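Local coordinates for protein octopine dehydrogenase (Pecten maximus, PDB 3C7A) that makes D-octopine by NADH-dependent reductive condensation of L-arginine with pyruvate, and also catalyses the reverse oxidation of octopine with NAD+, at residues Val86-Pro91 against Gln100-Tyr105; Ala94-Phe99 against Arg126-Asp131; Pro213-Gly218 against Gln236-Ala241. All coordinates share one frame; numbering follows the deposited sequence.

In the fold
From the N terminus, contact 1 comes first: after strand 85-88 the chain turns past the NAD pocket into helix 95-102, whose last part comes back beside the strand. Contact 2 opens before contact 1 has closed, so the two cross; its larger loop runs through strand 111-114 and ends in helix 121-129. Helix 95-102 serves both, and their centres are about 8 Å apart, so strand and two helices form one continuous block of the nucleotide-binding domain. Contact 3 follows in series within the alpha-helical domain, where helix 211-220 meets the residues leading into helix 240-263. It lies across the chain's centre, about 38 Å from contact 1 and about 37 Å from contact 2, centre to centre.

Contact 1. Residues Val86-Pro91 against Gln100-Tyr105; sequences VILTVP and QAMAPY
In the beta-alpha-beta unit made of strand 85-88, helix 95-102 and strand 111-114, Met-102 near the end of the helix reaches back to Val-86 and Leu-88 on the strand. The terminal methyl does the touching: Met-102 CE lies 4.3 Å from Val-86 CG1 and 4.4 Å from Leu-88 CD1, one methyl meeting a branch of each. The sulfur stays farther back, with Met-102 SD 4.8 Å from Val-86 CG1. The chain is extended about CB-CG (chi2 170°), with bends at the first and last torsions (chi1 75°, chi3 75°), and the last brings CE up to both residues. Both partners project from the same face of the strand, while Ile-87 between them faces helix 12-21 and packs on Leu-17. No hydrogen bond crosses the contact, which is apolar and buried. Beyond Met-102 the chain turns, and Tyr-105 N donates to Met-102 O at 3.1 Å. The strand is held by backbone bonds to Cys-6 and Cys-8 on one neighbour and to Leu-111 and Val-113 on the other, and it leads to Pro-91, which touches NAD. Helix-on-strand packing of this kind is typical of the beta-alpha-beta crossover of a Rossmann-type dinucleotide-binding domain.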
ATOM      1  N   VAL A  86      -0.680  -3.368 -16.957  1.00 11.66           N
ATOM      2  CA  VAL A  86      -1.905  -3.389 -16.133  1.00 11.76           C
ATOM      3  C   VAL A  86      -1.622  -2.839 -14.722  1.00 11.82           C
ATOM      4  O   VAL A  86      -0.801  -3.399 -13.987  1.00 11.82           O
ATOM      5  CB  VAL A  86      -2.519  -4.822 -16.030  1.00 11.84           C
ATOM      6  CG1 VAL A  86      -3.841  -4.797 -15.260  1.00 11.92           C
ATOM      7  CG2 VAL A  86      -2.732  -5.437 -17.414  1.00 11.87           C
ATOM      8  N   ILE A  87      -2.308  -1.753 -14.351  1.00 11.76           N
ATOM      9  CA  ILE A  87      -2.033  -1.025 -13.097  1.00 11.90           C
ATOM     10  C   ILE A  87      -3.249  -0.959 -12.152  1.00 12.00           C
ATOM     11  O   ILE A  87      -4.317  -0.483 -12.541  1.00 11.88           O
ATOM     12  CB  ILE A  87      -1.513   0.422 -13.371  1.00 11.81           C
ATOM     13  CG1 ILE A  87      -0.316   0.406 -14.334  1.00 11.88           C
ATOM     14  CG2 ILE A  87      -1.148   1.133 -12.058  1.00 11.76           C
ATOM     15  CD1 ILE A  87      -0.002   1.756 -14.978  1.00 11.88           C
ATOM     16  N   LEU A  88      -3.060  -1.414 -10.912  1.00 12.30           N
ATOM     17  CA  LEU A  88      -4.123  -1.432  -9.893  1.00 12.65           C
ATOM     18  C   LEU A  88      -3.978  -0.296  -8.867  1.00 12.78           C
ATOM     19  O   LEU A  88      -2.982  -0.235  -8.138  1.00 12.75           O
ATOM     20  CB  LEU A  88      -4.155  -2.787  -9.164  1.00 12.66           C
ATOM     21  CG  LEU A  88      -4.656  -4.062  -9.857  1.00 12.91           C
ATOM     22  CD1 LEU A  88      -3.668  -4.588 -10.898  1.00 13.23           C
ATOM     23  CD2 LEU A  88      -4.940  -5.139  -8.820  1.00 12.72           C
ATOM     24  N   THR A  89      -4.977   0.586  -8.811  1.00 13.01           N
ATOM     25  CA  THR A  89      -4.973   1.728  -7.879  1.00 13.32           C
ATOM     26  C   THR A  89      -6.291   1.862  -7.079  1.00 13.45           C
ATOM     27  O   THR A  89      -7.168   2.667  -7.413  1.00 13.53           O
ATOM     28  CB  THR A  89      -4.551   3.065  -8.587  1.00 13.41           C
ATOM     29  OG1 THR A  89      -4.604   4.159  -7.660  1.00 13.58           O
ATOM     30  CG2 THR A  89      -5.434   3.374  -9.805  1.00 13.62           C
ATOM     31  N   VAL A  90      -6.399   1.055  -6.019  1.00 13.54           N
ATOM     32  CA  VAL A  90      -7.610   0.926  -5.188  1.00 13.68           C
ATOM     33  C   VAL A  90      -7.252   0.492  -3.754  1.00 13.81           C
ATOM     34  O   VAL A  90      -6.114   0.084  -3.507  1.00 13.79           O
ATOM     35  CB  VAL A  90      -8.610  -0.127  -5.771  1.00 13.67           C
ATOM     36  CG1 VAL A  90      -9.478   0.470  -6.864  1.00 13.86           C
ATOM     37  CG2 VAL A  90      -7.880  -1.388  -6.258  1.00 13.69           C
ATOM     38  N   PRO A  91      -8.216   0.582  -2.803  1.00 14.00           N
ATOM     39  CA  PRO A  91      -8.036  -0.057  -1.489  1.00 14.11           C
ATOM     40  C   PRO A  91      -7.789  -1.569  -1.599  1.00 14.20           C
ATOM     41  O   PRO A  91      -8.311  -2.219  -2.510  1.00 14.26           O
ATOM     42  CB  PRO A  91      -9.366   0.215  -0.778  1.00 14.14           C
ATOM     43  CG  PRO A  91      -9.901   1.435  -1.435  1.00 14.21           C
ATOM     44  CD  PRO A  91      -9.496   1.313  -2.875  1.00 13.99           C
ATOM     45  N   GLN A 100      -8.991 -12.384 -10.329  1.00 14.96           N
ATOM     46  CA  GLN A 100      -9.891 -13.432 -10.827  1.00 15.26           C
ATOM     47  C   GLN A 100     -10.452 -13.125 -12.222  1.00 15.18           C
ATOM     48  O   GLN A 100     -10.581 -14.026 -13.054  1.00 15.12           O
ATOM     49  CB  GLN A 100     -11.040 -13.682  -9.840  1.00 15.23           C
ATOM     50  CG  GLN A 100     -10.647 -14.469  -8.585  1.00 15.60           C
ATOM     51  CD  GLN A 100     -11.766 -14.569  -7.550  1.00 15.85           C
ATOM     52  OE1 GLN A 100     -11.789 -15.494  -6.736  1.00 16.93           O
ATOM     53  NE2 GLN A 100     -12.692 -13.615  -7.571  1.00 16.82           N
ATOM     54  N   ALA A 101     -10.771 -11.855 -12.468  1.00 15.27           N
ATOM     55  CA  ALA A 101     -11.378 -11.426 -13.732  1.00 15.32           C
ATOM     56  C   ALA A 101     -10.409 -11.408 -14.923  1.00 15.40           C
ATOM     57  O   ALA A 101     -10.812 -11.688 -16.055  1.00 15.37           O
ATOM     58  CB  ALA A 101     -12.042 -10.064 -13.567  1.00 15.31           C
ATOM     59  N   MET A 102      -9.142 -11.084 -14.663  1.00 15.44           N
ATOM     60  CA  MET A 102      -8.134 -10.930 -15.723  1.00 15.49           C
ATOM     61  C   MET A 102      -7.479 -12.245 -16.172  1.00 15.50           C
ATOM     62  O   MET A 102      -6.877 -12.305 -17.248  1.00 15.45           O
ATOM     63  CB  MET A 102      -7.051  -9.921 -15.301  1.00 15.43           C
ATOM     64  CG  MET A 102      -6.046 -10.446 -14.266  1.00 15.52           C
ATOM     65  SD  MET A 102      -4.626  -9.363 -13.976  1.00 15.56           S
ATOM     66  CE  MET A 102      -5.375  -8.059 -12.997  1.00 15.26           C
ATOM     67  N   ALA A 103      -7.607 -13.286 -15.349  1.00 15.53           N
ATOM     68  CA  ALA A 103      -6.893 -14.560 -15.548  1.00 15.57           C
ATOM     69  C   ALA A 103      -6.951 -15.184 -16.961  1.00 15.64           C
ATOM     70  O   ALA A 103      -5.906 -15.566 -17.492  1.00 15.62           O
ATOM     71  CB  ALA A 103      -7.301 -15.585 -14.476  1.00 15.62           C
ATOM     72  N   PRO A 104      -8.156 -15.296 -17.570  1.00 15.67           N
ATOM     73  CA  PRO A 104      -8.217 -15.962 -18.879  1.00 15.67           C
ATOM     74  C   PRO A 104      -7.801 -15.109 -20.090  1.00 15.64           C
ATOM     75  O   PRO A 104      -7.773 -15.629 -21.210  1.00 15.58           O
ATOM     76  CB  PRO A 104      -9.701 -16.363 -19.008  1.00 15.67           C
ATOM     77  CG  PRO A 104     -10.380 -15.908 -17.736  1.00 15.79           C
ATOM     78  CD  PRO A 104      -9.497 -14.874 -17.128  1.00 15.72           C
ATOM     79  N   TYR A 105      -7.471 -13.836 -19.876  1.00 15.53           N
ATOM     80  CA  TYR A 105      -7.227 -12.907 -20.991  1.00 15.50           C
ATOM     81  C   TYR A 105      -5.830 -12.259 -21.045  1.00 15.37           C
ATOM     82  O   TYR A 105      -5.468 -11.659 -22.061  1.00 15.35           O
ATOM     83  CB  TYR A 105      -8.322 -11.824 -21.037  1.00 15.62           C
ATOM     84  CG  TYR A 105      -9.739 -12.373 -21.053  1.00 15.66           C
ATOM     85  CD1 TYR A 105     -10.271 -12.955 -22.206  1.00 15.70           C
ATOM     86  CD2 TYR A 105     -10.546 -12.309 -19.915  1.00 15.68           C
ATOM     87  CE1 TYR A 105     -11.570 -13.462 -22.224  1.00 15.98           C
ATOM     88  CE2 TYR A 105     -11.848 -12.812 -19.922  1.00 15.64           C
ATOM     89  CZ  TYR A 105     -12.352 -13.388 -21.081  1.00 16.13           C
ATOM     90  OH  TYR A 105     -13.636 -13.889 -21.100  1.00 16.14           O
TER

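Contact 2. Residues Ala94-Phe99 against Arg126-Asp131; sequences AHEGYF and RDILGD
The ring of Phe-99 is the flat group at this helix pair, yet Ile-128 meets the CB of Phe-99 and not a ring face: Phe-99 CB lies 3.8 Å from Ile-128 CD1, whereas the nearest ring atom, Phe-99 CD2, is 4.5 Å from that methyl. The ring leads away from segment 126-131 and packs instead on Gln-124 and Cys-125, one turn earlier in the same helix. Its first torsion explains this, since CG stands opposite the carbonyl carbon (chi1 -77°) and turns the phenyl group away from Ile-128, while CB remains the nearest part. Ile-128 answers with both branches. Ile-128 CG2 comes over the backbone of the neighbouring helix, 3.9 Å from Phe-99 O. At the next peptide Ile-128 CG2 is 4.1 Å from Gln-100 N. Ile-128 CD1, at the end of the longer branch, reaches the preceding turn and lies 4.4 Å from Glu-96 O, with the aliphatic CG of Glu-96 beside it. Leu-129 adds the tip of one branch, CD2, which lies 4.2 Å from Phe-99 O and also packs on Ala-103 where the chain leaves helix 95-102. All these contacts are van der Waals, and no hydrogen bond joins the two segments. Helix 121-129 stops just beyond: Gly-130 N still donates to Arg-126 O, but its own positive phi of 74° takes the chain out of helical geometry. On another side helix 95-102 meets strand 85-88, His-95 packing on Leu-88 and Val-90. The two helices follow the adjacent parallel strands 85-88 and 111-114 and lie side by side against the sheet, with the partly exposed Ile-128 fitted against the backbone of its neighbour.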
ATOM      1  N   ALA A  94     -10.091  -4.939  -2.411  1.00 14.73           N
ATOM      2  CA  ALA A  94     -10.683  -5.097  -3.742  1.00 14.71           C
ATOM      3  C   ALA A  94      -9.765  -5.785  -4.765  1.00 14.68           C
ATOM      4  O   ALA A  94     -10.174  -6.016  -5.909  1.00 14.60           O
ATOM      5  CB  ALA A  94     -11.158  -3.741  -4.272  1.00 14.69           C
ATOM      6  N   HIS A  95      -8.538  -6.118  -4.354  1.00 14.62           N
ATOM      7  CA  HIS A  95      -7.554  -6.730  -5.261  1.00 14.61           C
ATOM      8  C   HIS A  95      -7.932  -8.137  -5.746  1.00 14.61           C
ATOM      9  O   HIS A  95      -7.685  -8.480  -6.906  1.00 14.51           O
ATOM     10  CB  HIS A  95      -6.145  -6.733  -4.646  1.00 14.54           C
ATOM     11  CG  HIS A  95      -5.498  -5.379  -4.586  1.00 14.64           C
ATOM     12  ND1 HIS A  95      -4.434  -5.102  -3.754  1.00 14.48           N
ATOM     13  CD2 HIS A  95      -5.770  -4.226  -5.244  1.00 14.42           C
ATOM     14  CE1 HIS A  95      -4.073  -3.840  -3.909  1.00 14.36           C
ATOM     15  NE2 HIS A  95      -4.870  -3.286  -4.804  1.00 14.50           N
ATOM     16  N   GLU A  96      -8.530  -8.939  -4.861  1.00 14.67           N
ATOM     17  CA  GLU A  96      -8.942 -10.319  -5.182  1.00 14.84           C
ATOM     18  C   GLU A  96      -9.856 -10.402  -6.412  1.00 14.74           C
ATOM     19  O   GLU A  96      -9.698 -11.295  -7.249  1.00 14.75           O
ATOM     20  CB  GLU A  96      -9.616 -10.987  -3.971  1.00 14.84           C
ATOM     21  CG  GLU A  96      -9.895 -12.486  -4.144  1.00 15.08           C
ATOM     22  CD  GLU A  96     -10.698 -13.098  -3.000  1.00 15.37           C
ATOM     23  OE1 GLU A  96     -11.740 -12.528  -2.612  1.00 16.47           O
ATOM     24  OE2 GLU A  96     -10.292 -14.165  -2.496  1.00 15.92           O
ATOM     25  N   GLY A  97     -10.801  -9.468  -6.508  1.00 14.63           N
ATOM     26  CA  GLY A  97     -11.755  -9.418  -7.618  1.00 14.52           C
ATOM     27  C   GLY A  97     -11.136  -9.173  -8.985  1.00 14.47           C
ATOM     28  O   GLY A  97     -11.580  -9.751  -9.980  1.00 14.24           O
ATOM     29  N   TYR A  98     -10.114  -8.319  -9.034  1.00 14.46           N
ATOM     30  CA  TYR A  98      -9.436  -7.986 -10.291  1.00 14.55           C
ATOM     31  C   TYR A  98      -8.525  -9.102 -10.821  1.00 14.50           C
ATOM     32  O   TYR A  98      -8.452  -9.313 -12.034  1.00 14.47           O
ATOM     33  CB  TYR A  98      -8.679  -6.651 -10.182  1.00 14.55           C
ATOM     34  CG  TYR A  98      -9.592  -5.439 -10.151  1.00 14.62           C
ATOM     35  CD1 TYR A  98     -10.171  -4.946 -11.324  1.00 14.62           C
ATOM     36  CD2 TYR A  98      -9.884  -4.791  -8.952  1.00 14.59           C
ATOM     37  CE1 TYR A  98     -11.017  -3.838 -11.302  1.00 14.62           C
ATOM     38  CE2 TYR A  98     -10.729  -3.680  -8.917  1.00 14.58           C
ATOM     39  CZ  TYR A  98     -11.290  -3.210 -10.095  1.00 14.71           C
ATOM     40  OH  TYR A  98     -12.126  -2.115 -10.066  1.00 14.88           O
ATOM     41  N   PHE A  99      -7.844  -9.809  -9.917  1.00 14.54           N
ATOM     42  CA  PHE A  99      -7.004 -10.959 -10.291  1.00 14.66           C
ATOM     43  C   PHE A  99      -7.817 -12.112 -10.901  1.00 14.83           C
ATOM     44  O   PHE A  99      -7.380 -12.740 -11.871  1.00 14.84           O
ATOM     45  CB  PHE A  99      -6.184 -11.473  -9.095  1.00 14.59           C
ATOM     46  CG  PHE A  99      -4.975 -10.624  -8.753  1.00 14.38           C
ATOM     47  CD1 PHE A  99      -4.046 -10.268  -9.729  1.00 14.23           C
ATOM     48  CD2 PHE A  99      -4.750 -10.217  -7.439  1.00 14.32           C
ATOM     49  CE1 PHE A  99      -2.926  -9.495  -9.409  1.00 14.10           C
ATOM     50  CE2 PHE A  99      -3.632  -9.446  -7.106  1.00 14.38           C
ATOM     51  CZ  PHE A  99      -2.718  -9.085  -8.095  1.00 14.21           C
ATOM     52  N   ARG A 126       0.374 -15.112  -7.279  1.00 13.71           N
ATOM     53  CA  ARG A 126       0.863 -16.463  -7.577  1.00 13.97           C
ATOM     54  C   ARG A 126      -0.223 -17.536  -7.420  1.00 14.15           C
ATOM     55  O   ARG A 126      -0.316 -18.455  -8.239  1.00 14.17           O
ATOM     56  CB  ARG A 126       2.078 -16.803  -6.700  1.00 13.97           C
ATOM     57  CG  ARG A 126       3.400 -16.191  -7.170  1.00 14.23           C
ATOM     58  CD  ARG A 126       4.493 -16.328  -6.108  1.00 14.02           C
ATOM     59  NE  ARG A 126       5.835 -16.120  -6.657  1.00 14.51           N
ATOM     60  CZ  ARG A 126       6.937 -15.940  -5.929  1.00 14.86           C
ATOM     61  NH1 ARG A 126       6.881 -15.930  -4.601  1.00 14.97           N
ATOM     62  NH2 ARG A 126       8.106 -15.763  -6.531  1.00 14.86           N
ATOM     63  N   ASP A 127      -1.040 -17.407  -6.374  1.00 14.29           N
ATOM     64  CA  ASP A 127      -2.105 -18.373  -6.074  1.00 14.56           C
ATOM     65  C   ASP A 127      -3.210 -18.406  -7.138  1.00 14.74           C
ATOM     66  O   ASP A 127      -3.665 -19.483  -7.533  1.00 14.73           O
ATOM     67  CB  ASP A 127      -2.711 -18.088  -4.691  1.00 14.51           C
ATOM     68  CG  ASP A 127      -3.760 -19.116  -4.281  1.00 14.68           C
ATOM     69  OD1 ASP A 127      -3.383 -20.248  -3.907  1.00 14.36           O
ATOM     70  OD2 ASP A 127      -4.965 -18.785  -4.324  1.00 14.45           O
ATOM     71  N   ILE A 128      -3.630 -17.228  -7.598  1.00 14.93           N
ATOM     72  CA  ILE A 128      -4.771 -17.108  -8.513  1.00 15.23           C
ATOM     73  C   ILE A 128      -4.403 -17.360  -9.987  1.00 15.47           C
ATOM     74  O   ILE A 128      -5.166 -18.005 -10.712  1.00 15.44           O
ATOM     75  CB  ILE A 128      -5.522 -15.750  -8.318  1.00 15.23           C
ATOM     76  CG1 ILE A 128      -6.064 -15.650  -6.883  1.00 15.17           C
ATOM     77  CG2 ILE A 128      -6.671 -15.598  -9.319  1.00 15.18           C
ATOM     78  CD1 ILE A 128      -6.489 -14.252  -6.451  1.00 15.30           C
ATOM     79  N   LEU A 129      -3.237 -16.875 -10.419  1.00 15.70           N
ATOM     80  CA  LEU A 129      -2.808 -17.022 -11.820  1.00 16.01           C
ATOM     81  C   LEU A 129      -2.152 -18.370 -12.154  1.00 16.16           C
ATOM     82  O   LEU A 129      -2.178 -18.800 -13.310  1.00 16.18           O
ATOM     83  CB  LEU A 129      -1.891 -15.866 -12.251  1.00 16.02           C
ATOM     84  CG  LEU A 129      -2.460 -14.444 -12.380  1.00 16.26           C
ATOM     85  CD1 LEU A 129      -1.407 -13.502 -12.952  1.00 16.37           C
ATOM     86  CD2 LEU A 129      -3.723 -14.398 -13.233  1.00 16.83           C
ATOM     87  N   GLY A 130      -1.558 -19.020 -11.154  1.00 16.31           N
ATOM     88  CA  GLY A 130      -0.941 -20.337 -11.332  1.00 16.47           C
ATOM     89  C   GLY A 130       0.375 -20.312 -12.093  1.00 16.62           C
ATOM     90  O   GLY A 130       1.266 -19.520 -11.775  1.00 16.56           O
ATOM     91  N   ASP A 131       0.488 -21.179 -13.100  1.00 16.76           N
ATOM     92  CA  ASP A 131       1.692 -21.283 -13.939  1.00 16.94           C
ATOM     93  C   ASP A 131       2.010 -20.004 -14.721  1.00 16.65           C
ATOM     94  O   ASP A 131       3.179 -19.708 -14.981  1.00 16.69           O
ATOM     95  CB  ASP A 131       1.579 -22.471 -14.906  1.00 17.20           C
ATOM     96  CG  ASP A 131       1.802 -23.816 -14.222  1.00 18.25           C
ATOM     97  OD1 ASP A 131       2.742 -23.934 -13.403  1.00 19.14           O
ATOM     98  OD2 ASP A 131       1.040 -24.764 -14.516  1.00 19.17           O
TER

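Contact 3. Residues Pro213-Gly218 against Gln236-Ala241; sequences PAILFG and QGIDQA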
ATOM      1  N   PRO A 213      -1.396   1.692  14.857  1.00 17.19           N
ATOM      2  CA  PRO A 213      -1.893   0.946  16.024  1.00 17.39           C
ATOM      3  C   PRO A 213      -1.199   1.299  17.349  1.00 17.61           C
ATOM      4  O   PRO A 213      -1.838   1.244  18.404  1.00 17.55           O
ATOM      5  CB  PRO A 213      -1.615  -0.516  15.650  1.00 17.40           C
ATOM      6  CG  PRO A 213      -1.581  -0.520  14.163  1.00 17.35           C
ATOM      7  CD  PRO A 213      -0.925   0.775  13.800  1.00 17.18           C
ATOM      8  N   ALA A 214       0.084   1.661  17.289  1.00 17.92           N
ATOM      9  CA  ALA A 214       0.855   2.031  18.483  1.00 18.26           C
ATOM     10  C   ALA A 214       0.449   3.387  19.073  1.00 18.53           C
ATOM     11  O   ALA A 214       0.469   3.568  20.293  1.00 18.53           O
ATOM     12  CB  ALA A 214       2.354   2.007  18.186  1.00 18.25           C
ATOM     13  N   ILE A 215       0.092   4.330  18.202  1.00 18.87           N
ATOM     14  CA  ILE A 215      -0.343   5.671  18.616  1.00 19.22           C
ATOM     15  C   ILE A 215      -1.727   5.639  19.283  1.00 19.47           C
ATOM     16  O   ILE A 215      -1.973   6.368  20.253  1.00 19.45           O
ATOM     17  CB  ILE A 215      -0.299   6.676  17.424  1.00 19.26           C
ATOM     18  CG1 ILE A 215       1.154   6.926  16.996  1.00 19.23           C
ATOM     19  CG2 ILE A 215      -0.989   8.001  17.780  1.00 19.21           C
ATOM     20  CD1 ILE A 215       1.314   7.599  15.638  1.00 19.32           C
ATOM     21  N   LEU A 216      -2.613   4.787  18.769  1.00 19.73           N
ATOM     22  CA  LEU A 216      -3.945   4.594  19.350  1.00 20.00           C
ATOM     23  C   LEU A 216      -3.895   3.874  20.705  1.00 20.30           C
ATOM     24  O   LEU A 216      -4.664   4.202  21.615  1.00 20.18           O
ATOM     25  CB  LEU A 216      -4.863   3.844  18.374  1.00 19.96           C
ATOM     26  CG  LEU A 216      -5.333   4.572  17.107  1.00 19.90           C
ATOM     27  CD1 LEU A 216      -5.890   3.583  16.091  1.00 19.88           C
ATOM     28  CD2 LEU A 216      -6.365   5.656  17.420  1.00 19.78           C
ATOM     29  N   PHE A 217      -2.989   2.904  20.828  1.00 20.71           N
ATOM     30  CA  PHE A 217      -2.781   2.159  22.077  1.00 21.19           C
ATOM     31  C   PHE A 217      -2.152   3.028  23.174  1.00 21.51           C
ATOM     32  O   PHE A 217      -2.456   2.859  24.356  1.00 21.49           O
ATOM     33  CB  PHE A 217      -1.925   0.908  21.824  1.00 21.18           C
ATOM     34  CG  PHE A 217      -1.651   0.084  23.061  1.00 21.27           C
ATOM     35  CD1 PHE A 217      -2.623  -0.770  23.580  1.00 21.53           C
ATOM     36  CD2 PHE A 217      -0.415   0.154  23.700  1.00 21.42           C
ATOM     37  CE1 PHE A 217      -2.372  -1.536  24.720  1.00 21.58           C
ATOM     38  CE2 PHE A 217      -0.152  -0.607  24.840  1.00 21.69           C
ATOM     39  CZ  PHE A 217      -1.133  -1.452  25.352  1.00 21.51           C
ATOM     40  N   GLY A 218      -1.278   3.950  22.776  1.00 21.90           N
ATOM     41  CA  GLY A 218      -0.607   4.849  23.715  1.00 22.53           C
ATOM     42  C   GLY A 218      -1.532   5.805  24.453  1.00 23.03           C
ATOM     43  O   GLY A 218      -1.263   6.173  25.599  1.00 23.04           O
ATOM     44  N   GLN A 236       1.739  14.706  17.462  1.00 23.08           N
ATOM     45  CA  GLN A 236       2.387  15.609  18.421  1.00 23.11           C
ATOM     46  C   GLN A 236       1.879  15.449  19.863  1.00 23.05           C
ATOM     47  O   GLN A 236       2.270  16.213  20.751  1.00 23.06           O
ATOM     48  CB  GLN A 236       2.262  17.071  17.959  1.00 23.11           C
ATOM     49  CG  GLN A 236       3.093  17.417  16.716  1.00 23.09           C
ATOM     50  CD  GLN A 236       3.032  18.891  16.325  1.00 23.38           C
ATOM     51  OE1 GLN A 236       2.382  19.706  16.987  1.00 23.89           O
ATOM     52  NE2 GLN A 236       3.717  19.240  15.239  1.00 23.40           N
ATOM     53  N   GLY A 237       1.030  14.445  20.091  1.00 22.93           N
ATOM     54  CA  GLY A 237       0.446  14.197  21.413  1.00 22.80           C
ATOM     55  C   GLY A 237       0.973  12.984  22.170  1.00 22.77           C
ATOM     56  O   GLY A 237       0.465  12.659  23.248  1.00 22.70           O
ATOM     57  N   ILE A 238       1.989  12.322  21.617  1.00 22.66           N
ATOM     58  CA  ILE A 238       2.573  11.114  22.223  1.00 22.61           C
ATOM     59  C   ILE A 238       3.388  11.401  23.494  1.00 22.57           C
ATOM     60  O   ILE A 238       3.855  12.524  23.700  1.00 22.58           O
ATOM     61  CB  ILE A 238       3.457  10.324  21.212  1.00 22.61           C
ATOM     62  CG1 ILE A 238       4.584  11.207  20.656  1.00 22.63           C
ATOM     63  CG2 ILE A 238       2.599   9.735  20.087  1.00 22.59           C
ATOM     64  CD1 ILE A 238       5.797  10.436  20.154  1.00 22.90           C
ATOM     65  N   ASP A 239       3.545  10.379  24.338  1.00 22.51           N
ATOM     66  CA  ASP A 239       4.409  10.463  25.525  1.00 22.48           C
ATOM     67  C   ASP A 239       5.711   9.666  25.340  1.00 22.40           C
ATOM     68  O   ASP A 239       5.912   9.037  24.297  1.00 22.40           O
ATOM     69  CB  ASP A 239       3.656  10.034  26.801  1.00 22.51           C
ATOM     70  CG  ASP A 239       3.108   8.606  26.733  1.00 22.73           C
ATOM     71  OD1 ASP A 239       3.584   7.792  25.911  1.00 22.85           O
ATOM     72  OD2 ASP A 239       2.193   8.292  27.524  1.00 22.82           O
ATOM     73  N   GLN A 240       6.585   9.699  26.349  1.00 22.24           N
ATOM     74  CA  GLN A 240       7.881   9.004  26.296  1.00 22.06           C
ATOM     75  C   GLN A 240       7.733   7.482  26.196  1.00 21.86           C
ATOM     76  O   GLN A 240       8.525   6.819  25.518  1.00 21.81           O
ATOM     77  CB  GLN A 240       8.761   9.393  27.496  1.00 22.14           C
ATOM     78  CG  GLN A 240      10.180   8.794  27.501  1.00 22.20           C
ATOM     79  CD  GLN A 240      11.066   9.310  26.371  1.00 22.51           C
ATOM     80  OE1 GLN A 240      11.274  10.515  26.222  1.00 22.35           O
ATOM     81  NE2 GLN A 240      11.606   8.388  25.578  1.00 22.37           N
ATOM     82  N   ALA A 241       6.716   6.940  26.866  1.00 21.62           N
ATOM     83  CA  ALA A 241       6.431   5.502  26.844  1.00 21.36           C
ATOM     84  C   ALA A 241       6.059   4.997  25.446  1.00 21.16           C
ATOM     85  O   ALA A 241       6.446   3.894  25.058  1.00 21.11           O
ATOM     86  CB  ALA A 241       5.337   5.161  27.848  1.00 21.38           C
TER
HETATM   87  O   HOH W   1       1.000   5.533  27.108  1.00 24.69           O
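Asp-239 reaches Gly-218 through one carboxylate oxygen and a water. From CB, which has no close partner in helix 211-220, the side chain turns between its own backbone N and carbonyl carbon (chi1 59°), so that CG and its two oxygens come nearer that helix than CB does. The oxygens then divide the work. OD1 turns to its own helix, where it is hydrogen-bonded to Thr-242 OG1; Asp-239 is the N-cap of helix 240-263, and its side chain caps a backbone N just beyond Ala-241. OD2 points across to helix 211-220. Asp-239 OD2 and Gly-218 O are 4.5 Å apart, and as both are acceptors they cannot bond directly. The water donates to each, 3.0 Å from Asp-239 OD2 and 2.8 Å from Gly-218 O, and the two bonds meet at it at about 100°, close to the angle between its own O-H bonds. Two acceptors that would probably repel each other are thus linked near the end of helix 211-220. Beside this bridge lies the apolar part of the contact. Ile-238 sends CG2 to within 4.4 Å of Ile-215 CG1, methyl against methylene, with nothing closer between the two side chains. Ile-215 is buried and also packs on Phe-234 and Tyr-235, while Ile-238 touches Thr-298 of helix 293-298. The side chain of Ile-215 is about 5 Å from that of His-212, the active-site histidine that binds pyruvate, so the contact uses the same helix, one turn on from that histidine. The arrangement is that of an aspartate N-cap whose second oxygen is bridged by water to a neighbouring helix, within the alpha-helical domain of the opine dehydrogenases.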